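Local coordinates for putative citrate lyase (Ralstonia eutropha, PDB 3QQW), which probably acts as a magnesium-dependent lyase of the HpcH/HpaI aldolase/citrate lyase family, possibly cleaving citramalyl-CoA, at residues Leu112-Val126 against Val146-Asp160. Residues are numbered along the deposited sequence; the frame is centred on the assembly and turned at random.
Sequences LAYITVPKATNSGQV and VPVHVLIETHGALRD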
ATOM      1  N   LEU C 112      24.846   6.677  26.452  1.00 35.89           N
ATOM      2  CA  LEU C 112      23.898   7.026  25.389  1.00 34.95           C
ATOM      3  C   LEU C 112      23.106   5.808  24.930  1.00 39.44           C
ATOM      4  O   LEU C 112      23.697   4.824  24.489  1.00 39.92           O
ATOM      5  CB  LEU C 112      24.634   7.678  24.220  1.00 35.21           C
ATOM      6  CG  LEU C 112      23.784   8.275  23.072  1.00 38.34           C
ATOM      7  CD1 LEU C 112      22.854   9.395  23.548  1.00 35.34           C
ATOM      8  CD2 LEU C 112      24.684   8.773  21.989  1.00 40.08           C
ATOM      9  N   ALA C 113      21.767   5.851  25.099  1.00 34.34           N
ATOM     10  CA  ALA C 113      20.895   4.726  24.783  1.00 32.81           C
ATOM     11  C   ALA C 113      20.636   4.613  23.272  1.00 36.18           C
ATOM     12  O   ALA C 113      20.549   3.496  22.751  1.00 37.52           O
ATOM     13  CB  ALA C 113      19.575   4.863  25.529  1.00 32.79           C
ATOM     14  N   TYR C 114      20.492   5.760  22.584  1.00 29.14           N
ATOM     15  CA  TYR C 114      20.192   5.847  21.157  1.00 28.86           C
ATOM     16  C   TYR C 114      20.300   7.275  20.653  1.00 36.60           C
ATOM     17  O   TYR C 114      20.310   8.227  21.445  1.00 35.68           O
ATOM     18  CB  TYR C 114      18.766   5.312  20.837  1.00 27.72           C
ATOM     19  CG  TYR C 114      17.684   5.968  21.649  1.00 27.26           C
ATOM     20  CD1 TYR C 114      17.074   7.147  21.216  1.00 29.03           C
ATOM     21  CD2 TYR C 114      17.256   5.415  22.853  1.00 27.97           C
ATOM     22  CE1 TYR C 114      16.091   7.777  21.982  1.00 27.91           C
ATOM     23  CE2 TYR C 114      16.286   6.043  23.632  1.00 27.53           C
ATOM     24  CZ  TYR C 114      15.708   7.222  23.192  1.00 31.68           C
ATOM     25  OH  TYR C 114      14.725   7.817  23.947  1.00 33.21           O
ATOM     26  N   ILE C 115      20.305   7.417  19.319  1.00 33.69           N
ATOM     27  CA  ILE C 115      20.255   8.708  18.652  1.00 32.83           C
ATOM     28  C   ILE C 115      19.022   8.681  17.761  1.00 36.96           C
ATOM     29  O   ILE C 115      18.819   7.737  16.992  1.00 36.22           O
ATOM     30  CB  ILE C 115      21.557   9.059  17.880  1.00 36.15           C
ATOM     31  CG1 ILE C 115      22.653   9.459  18.868  1.00 36.19           C
ATOM     32  CG2 ILE C 115      21.326  10.169  16.839  1.00 36.39           C
ATOM     33  CD1 ILE C 115      23.984   9.381  18.300  1.00 35.96           C
ATOM     34  N   THR C 116      18.187   9.709  17.901  1.00 34.14           N
ATOM     35  CA  THR C 116      16.992   9.909  17.098  1.00 33.43           C
ATOM     36  C   THR C 116      17.376  10.863  15.969  1.00 39.82           C
ATOM     37  O   THR C 116      17.890  11.962  16.216  1.00 40.46           O
ATOM     38  CB  THR C 116      15.846  10.363  17.960  1.00 34.97           C
ATOM     39  OG1 THR C 116      15.576   9.335  18.909  1.00 43.79           O
ATOM     40  CG2 THR C 116      14.595  10.640  17.154  1.00 33.08           C
ATOM     41  N   VAL C 117      17.185  10.397  14.728  1.00 36.16           N
ATOM     42  CA  VAL C 117      17.524  11.141  13.506  1.00 35.46           C
ATOM     43  C   VAL C 117      16.214  11.641  12.873  1.00 37.59           C
ATOM     44  O   VAL C 117      15.378  10.839  12.429  1.00 34.90           O
ATOM     45  CB  VAL C 117      18.357  10.266  12.531  1.00 37.60           C
ATOM     46  CG1 VAL C 117      18.718  11.020  11.261  1.00 39.62           C
ATOM     47  CG2 VAL C 117      19.590   9.700  13.207  1.00 35.33           C
ATOM     48  N   PRO C 118      16.048  12.963  12.766  1.00 36.19           N
ATOM     49  CA  PRO C 118      14.785  13.489  12.237  1.00 36.99           C
ATOM     50  C   PRO C 118      14.849  13.951  10.782  1.00 44.76           C
ATOM     51  O   PRO C 118      15.926  14.221  10.250  1.00 43.55           O
ATOM     52  CB  PRO C 118      14.542  14.705  13.130  1.00 38.44           C
ATOM     53  CG  PRO C 118      15.911  15.218  13.405  1.00 42.88           C
ATOM     54  CD  PRO C 118      16.888  14.055  13.296  1.00 38.49           C
ATOM     55  N   LYS C 119      13.659  14.106  10.169  1.00 42.13           N
ATOM     56  CA  LYS C 119      13.445  14.739   8.880  1.00 43.12           C
ATOM     57  C   LYS C 119      14.369  14.296   7.732  1.00 45.51           C
ATOM     58  O   LYS C 119      14.644  15.111   6.839  1.00 46.29           O
ATOM     59  CB  LYS C 119      13.597  16.261   9.070  1.00 47.71           C
ATOM     60  CG  LYS C 119      12.315  16.997   9.415  1.00 72.62           C
ATOM     61  CD  LYS C 119      12.637  18.315  10.136  1.00 88.00           C
ATOM     62  CE  LYS C 119      11.552  18.769  11.090  1.00 97.91           C
ATOM     63  NZ  LYS C 119      11.390  17.849  12.251  1.00101.82           N
ATOM     64  N   ALA C 120      14.821  13.033   7.707  1.00 40.57           N
ATOM     65  CA  ALA C 120      15.615  12.582   6.552  1.00 41.11           C
ATOM     66  C   ALA C 120      14.690  12.516   5.355  1.00 46.27           C
ATOM     67  O   ALA C 120      13.503  12.198   5.521  1.00 44.44           O
ATOM     68  CB  ALA C 120      16.262  11.233   6.804  1.00 41.30           C
ATOM     69  N   THR C 121      15.184  12.913   4.183  1.00 45.23           N
ATOM     70  CA  THR C 121      14.363  12.973   2.974  1.00 46.27           C
ATOM     71  C   THR C 121      14.648  11.799   2.044  1.00 51.04           C
ATOM     72  O   THR C 121      13.990  11.658   1.023  1.00 52.05           O
ATOM     73  CB  THR C 121      14.547  14.301   2.260  1.00 57.41           C
ATOM     74  OG1 THR C 121      15.932  14.468   1.942  1.00 60.00           O
ATOM     75  CG2 THR C 121      14.034  15.474   3.079  1.00 57.76           C
ATOM     76  N   ASN C 122      15.600  10.945   2.404  1.00 46.46           N
ATOM     77  CA  ASN C 122      15.910   9.759   1.628  1.00 46.20           C
ATOM     78  C   ASN C 122      16.802   8.790   2.405  1.00 47.41           C
ATOM     79  O   ASN C 122      17.388   9.135   3.417  1.00 44.40           O
ATOM     80  CB  ASN C 122      16.540  10.095   0.251  1.00 46.18           C
ATOM     81  CG  ASN C 122      17.797  10.912   0.303  1.00 63.34           C
ATOM     82  OD1 ASN C 122      18.849  10.439   0.730  1.00 55.95           O
ATOM     83  ND2 ASN C 122      17.717  12.143  -0.189  1.00 54.95           N
ATOM     84  N   SER C 123      16.910   7.584   1.873  1.00 46.08           N
ATOM     85  CA  SER C 123      17.679   6.462   2.371  1.00 46.52           C
ATOM     86  C   SER C 123      19.191   6.845   2.533  1.00 51.96           C
ATOM     87  O   SER C 123      19.822   6.490   3.544  1.00 49.78           O
ATOM     88  CB  SER C 123      17.468   5.292   1.408  1.00 48.91           C
ATOM     89  OG  SER C 123      18.388   4.233   1.560  1.00 68.27           O
ATOM     90  N   GLY C 124      19.721   7.593   1.554  1.00 49.43           N
ATOM     91  CA  GLY C 124      21.111   8.047   1.529  1.00 48.77           C
ATOM     92  C   GLY C 124      21.506   8.916   2.703  1.00 51.09           C
ATOM     93  O   GLY C 124      22.575   8.715   3.281  1.00 52.53           O
ATOM     94  N   GLN C 125      20.644   9.880   3.067  1.00 46.43           N
ATOM     95  CA  GLN C 125      20.843  10.765   4.209  1.00 46.42           C
ATOM     96  C   GLN C 125      20.942   9.943   5.489  1.00 51.10           C
ATOM     97  O   GLN C 125      21.877  10.153   6.253  1.00 54.03           O
ATOM     98  CB  GLN C 125      19.682  11.775   4.334  1.00 47.62           C
ATOM     99  CG  GLN C 125      19.749  12.937   3.371  1.00 50.74           C
ATOM    100  CD  GLN C 125      18.742  14.007   3.706  1.00 65.52           C
ATOM    101  OE1 GLN C 125      17.759  13.767   4.403  1.00 61.52           O
ATOM    102  NE2 GLN C 125      18.965  15.228   3.224  1.00 58.99           N
ATOM    103  N   VAL C 126      20.015   8.964   5.690  1.00 44.11           N
ATOM    104  CA  VAL C 126      19.955   8.098   6.872  1.00 41.81           C
ATOM    105  C   VAL C 126      21.248   7.288   6.984  1.00 46.98           C
ATOM    106  O   VAL C 126      21.903   7.295   8.036  1.00 46.84           O
ATOM    107  CB  VAL C 126      18.704   7.192   6.876  1.00 43.12           C
ATOM    108  CG1 VAL C 126      18.615   6.416   8.174  1.00 42.58           C
ATOM    109  CG2 VAL C 126      17.432   8.008   6.679  1.00 41.63           C
ATOM    110  N   VAL C 146      25.927   2.498  18.630  1.00 43.69           N
ATOM    111  CA  VAL C 146      24.851   3.327  19.200  1.00 41.01           C
ATOM    112  C   VAL C 146      23.574   3.020  18.391  1.00 44.92           C
ATOM    113  O   VAL C 146      23.577   3.230  17.172  1.00 46.38           O
ATOM    114  CB  VAL C 146      25.186   4.853  19.165  1.00 43.63           C
ATOM    115  CG1 VAL C 146      24.053   5.705  19.721  1.00 41.16           C
ATOM    116  CG2 VAL C 146      26.476   5.162  19.881  1.00 44.26           C
ATOM    117  N   PRO C 147      22.503   2.492  19.032  1.00 38.36           N
ATOM    118  CA  PRO C 147      21.252   2.224  18.297  1.00 36.56           C
ATOM    119  C   PRO C 147      20.662   3.511  17.750  1.00 38.68           C
ATOM    120  O   PRO C 147      20.840   4.567  18.332  1.00 39.10           O
ATOM    121  CB  PRO C 147      20.347   1.599  19.357  1.00 37.76           C
ATOM    122  CG  PRO C 147      21.278   1.115  20.435  1.00 41.73           C
ATOM    123  CD  PRO C 147      22.351   2.159  20.459  1.00 38.11           C
ATOM    124  N   VAL C 148      20.025   3.432  16.599  1.00 35.59           N
ATOM    125  CA  VAL C 148      19.457   4.594  15.917  1.00 35.45           C
ATOM    126  C   VAL C 148      17.933   4.453  15.797  1.00 37.85           C
ATOM    127  O   VAL C 148      17.411   3.357  15.561  1.00 36.87           O
ATOM    128  CB  VAL C 148      20.132   4.790  14.520  1.00 39.29           C
ATOM    129  CG1 VAL C 148      19.569   5.995  13.797  1.00 38.11           C
ATOM    130  CG2 VAL C 148      21.650   4.908  14.652  1.00 39.55           C
ATOM    131  N   HIS C 149      17.245   5.587  15.989  1.00 34.00           N
ATOM    132  CA  HIS C 149      15.800   5.782  15.834  1.00 32.82           C
ATOM    133  C   HIS C 149      15.635   6.718  14.673  1.00 38.05           C
ATOM    134  O   HIS C 149      16.213   7.814  14.683  1.00 38.94           O
ATOM    135  CB  HIS C 149      15.146   6.347  17.098  1.00 33.15           C
ATOM    136  CG  HIS C 149      15.193   5.458  18.307  1.00 36.87           C
ATOM    137  ND1 HIS C 149      14.417   5.736  19.420  1.00 38.47           N
ATOM    138  CD2 HIS C 149      15.939   4.351  18.556  1.00 39.23           C
ATOM    139  CE1 HIS C 149      14.707   4.795  20.305  1.00 38.93           C
ATOM    140  NE2 HIS C 149      15.624   3.936  19.827  1.00 39.64           N
ATOM    141  N   VAL C 150      14.928   6.280  13.634  1.00 34.86           N
ATOM    142  CA  VAL C 150      14.791   7.103  12.427  1.00 35.12           C
ATOM    143  C   VAL C 150      13.359   7.582  12.272  1.00 38.74           C
ATOM    144  O   VAL C 150      12.421   6.783  12.257  1.00 38.26           O
ATOM    145  CB  VAL C 150      15.283   6.333  11.165  1.00 39.62           C
ATOM    146  CG1 VAL C 150      15.132   7.165   9.905  1.00 39.95           C
ATOM    147  CG2 VAL C 150      16.730   5.903  11.333  1.00 40.55           C
ATOM    148  N   LEU C 151      13.196   8.899  12.147  1.00 35.97           N
ATOM    149  CA  LEU C 151      11.887   9.479  11.870  1.00 35.84           C
ATOM    150  C   LEU C 151      11.521   9.279  10.415  1.00 39.72           C
ATOM    151  O   LEU C 151      12.335   9.560   9.526  1.00 37.80           O
ATOM    152  CB  LEU C 151      11.872  10.982  12.180  1.00 36.14           C
ATOM    153  CG  LEU C 151      11.358  11.478  13.544  1.00 39.36           C
ATOM    154  CD1 LEU C 151       9.927  11.083  13.804  1.00 38.24           C
ATOM    155  CD2 LEU C 151      12.259  11.085  14.639  1.00 40.80           C
ATOM    156  N   ILE C 152      10.300   8.786  10.176  1.00 37.63           N
ATOM    157  CA  ILE C 152       9.698   8.664   8.844  1.00 37.24           C
ATOM    158  C   ILE C 152       8.652   9.746   8.836  1.00 40.99           C
ATOM    159  O   ILE C 152       7.597   9.588   9.445  1.00 40.18           O
ATOM    160  CB  ILE C 152       9.175   7.237   8.541  1.00 39.79           C
ATOM    161  CG1 ILE C 152      10.311   6.164   8.755  1.00 38.57           C
ATOM    162  CG2 ILE C 152       8.549   7.167   7.133  1.00 39.53           C
ATOM    163  CD1 ILE C 152      11.632   6.325   7.897  1.00 38.59           C
ATOM    164  N   GLU C 153       9.024  10.929   8.299  1.00 39.69           N
ATOM    165  CA  GLU C 153       8.142  12.097   8.342  1.00 39.60           C
ATOM    166  C   GLU C 153       8.234  12.961   7.076  1.00 44.67           C
ATOM    167  O   GLU C 153       7.850  14.136   7.093  1.00 45.37           O
ATOM    168  CB  GLU C 153       8.429  12.934   9.594  1.00 40.39           C
ATOM    169  CG  GLU C 153       9.850  13.437   9.765  1.00 46.28           C
ATOM    170  CD  GLU C 153      10.139  14.028  11.134  1.00 57.41           C
ATOM    171  OE1 GLU C 153       9.182  14.253  11.905  1.00 67.13           O
ATOM    172  OE2 GLU C 153      11.329  14.255  11.447  1.00 55.28           O
ATOM    173  N   THR C 154       8.759  12.383   5.991  1.00 39.58           N
ATOM    174  CA  THR C 154       8.876  13.061   4.705  1.00 39.56           C
ATOM    175  C   THR C 154       8.404  12.133   3.611  1.00 43.39           C
ATOM    176  O   THR C 154       8.308  10.926   3.835  1.00 43.66           O
ATOM    177  CB  THR C 154      10.307  13.539   4.443  1.00 44.16           C
ATOM    178  OG1 THR C 154      11.159  12.423   4.245  1.00 46.56           O
ATOM    179  CG2 THR C 154      10.839  14.454   5.523  1.00 42.29           C
ATOM    180  N   HIS C 155       8.136  12.678   2.418  1.00 41.30           N
ATOM    181  CA  HIS C 155       7.742  11.886   1.253  1.00 39.66           C
ATOM    182  C   HIS C 155       8.856  10.913   0.893  1.00 43.91           C
ATOM    183  O   HIS C 155       8.596   9.724   0.725  1.00 44.43           O
ATOM    184  CB  HIS C 155       7.426  12.772   0.054  1.00 40.57           C
ATOM    185  CG  HIS C 155       6.229  13.638   0.217  1.00 43.79           C
ATOM    186  ND1 HIS C 155       4.963  13.103   0.292  1.00 45.22           N
ATOM    187  CD2 HIS C 155       6.140  14.990   0.245  1.00 45.65           C
ATOM    188  CE1 HIS C 155       4.147  14.144   0.405  1.00 45.55           C
ATOM    189  NE2 HIS C 155       4.817  15.299   0.386  1.00 46.18           N
ATOM    190  N   GLY C 156      10.088  11.413   0.822  1.00 40.95           N
ATOM    191  CA  GLY C 156      11.258  10.601   0.485  1.00 40.25           C
ATOM    192  C   GLY C 156      11.558   9.490   1.474  1.00 42.56           C
ATOM    193  O   GLY C 156      11.863   8.368   1.066  1.00 43.68           O
ATOM    194  N   ALA C 157      11.461   9.779   2.782  1.00 35.22           N
ATOM    195  CA  ALA C 157      11.703   8.750   3.788  1.00 33.76           C
ATOM    196  C   ALA C 157      10.587   7.688   3.761  1.00 40.62           C
ATOM    197  O   ALA C 157      10.861   6.514   4.014  1.00 40.96           O
ATOM    198  CB  ALA C 157      11.823   9.356   5.169  1.00 33.30           C
ATOM    199  N   LEU C 158       9.337   8.082   3.435  1.00 37.59           N
ATOM    200  CA  LEU C 158       8.258   7.104   3.323  1.00 37.38           C
ATOM    201  C   LEU C 158       8.467   6.266   2.063  1.00 41.57           C
ATOM    202  O   LEU C 158       8.401   5.048   2.129  1.00 43.10           O
ATOM    203  CB  LEU C 158       6.854   7.754   3.333  1.00 36.59           C
ATOM    204  CG  LEU C 158       5.670   6.777   3.183  1.00 38.54           C
ATOM    205  CD1 LEU C 158       5.573   5.787   4.379  1.00 37.20           C
ATOM    206  CD2 LEU C 158       4.369   7.527   2.940  1.00 37.38           C
ATOM    207  N   ARG C 159       8.769   6.906   0.948  1.00 37.70           N
ATOM    208  CA  ARG C 159       9.052   6.206  -0.301  1.00 40.49           C
ATOM    209  C   ARG C 159      10.183   5.177  -0.078  1.00 47.84           C
ATOM    210  O   ARG C 159      10.048   4.032  -0.515  1.00 50.14           O
ATOM    211  CB  ARG C 159       9.428   7.227  -1.397  1.00 42.17           C
ATOM    212  CG  ARG C 159       9.824   6.651  -2.754  1.00 51.90           C
ATOM    213  CD  ARG C 159      10.719   7.635  -3.534  1.00 57.27           C
ATOM    214  NE  ARG C 159      11.946   7.993  -2.802  1.00 68.41           N
ATOM    215  CZ  ARG C 159      12.383   9.241  -2.604  1.00 83.57           C
ATOM    216  NH1 ARG C 159      11.715  10.278  -3.114  1.00 57.80           N
ATOM    217  NH2 ARG C 159      13.487   9.463  -1.892  1.00 59.49           N
ATOM    218  N   ASP C 160      11.237   5.572   0.668  1.00 41.99           N
ATOM    219  CA  ASP C 160      12.416   4.752   0.954  1.00 42.19           C
ATOM    220  C   ASP C 160      12.371   3.984   2.263  1.00 42.77           C
ATOM    221  O   ASP C 160      13.401   3.442   2.665  1.00 41.75           O
ATOM    222  CB  ASP C 160      13.677   5.636   0.970  1.00 44.84           C
ATOM    223  CG  ASP C 160      14.016   6.309  -0.348  1.00 58.60           C
ATOM    224  OD1 ASP C 160      13.473   5.884  -1.397  1.00 62.49           O
ATOM    225  OD2 ASP C 160      14.889   7.190  -0.350  1.00 65.26           O
TER
HETATM  226  O   HOH W   1      13.367   8.264  18.983  1.00 28.71           O
HETATM  227  O   HOH W   2      14.911  10.754   9.542  1.00 32.22           O
HETATM  228  O   HOH W   3      11.822  11.422   7.518  1.00 36.90           O
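In the closed parallel barrel of this TIM-barrel chain, Ile115-Val117 and Val148-Ile152 are the adjacent fourth and fifth strands. Four backbone bonds zip them together: Ile115 N to Pro147 O, His149 N to Ile115 O, Val117 N to His149 O and Leu151 N to Val117 O, the last three nearly straight. Inside the barrel, the rings of Tyr114 and His149 form an offset stack, centroids 3.9 Å apart and planes only 7° from parallel. His149 CE1 sits over the middle of the tyrosine ring; with Tyr114 CG placed between its backbone N and carbonyl carbon (chi1 54°), that ring is laid over the imidazole. Polar partners fix both rings: Tyr114 OH is hydrogen-bonded to Thr52 OG1, His149 NE2 to Glu171, and a water joins His149 ND1 to Thr116 OG1. The methyl CG2 of Thr116 meets Leu151 CD2 at 3.5 Å.

The two strands and helix 123-139 make a right-handed beta-alpha-beta unit, and the helix covers the valine face: Val126 CG1 rests on Val150 CG2 (3.7 Å), while Val117 CG2 touches Val148 CG1.

At the C-terminal ends of the strands, where TIM barrels carry their active sites, Glu153 OE2 accepts Lys119 N at 2.7 Å through its anti lone pair. Glu153 and the nearby Asp179 are predicted magnesium ligands; Lys119 NZ makes salt bridges to Asp179 and Glu56 and a long one to Glu153. Two more waters bridge the strand ends, both donating to Leu151 O. Thr154 OG1 gives its proton to Ala120 O (2.7 Å) and accepts Ala157 N, capping helix 155-159. Farther out, Asp160 OD2 receives Ser123 N at 3.0 Å on its anti side, and Arg159 grips the same carboxylate side-on with NE and NH2, from above its plane.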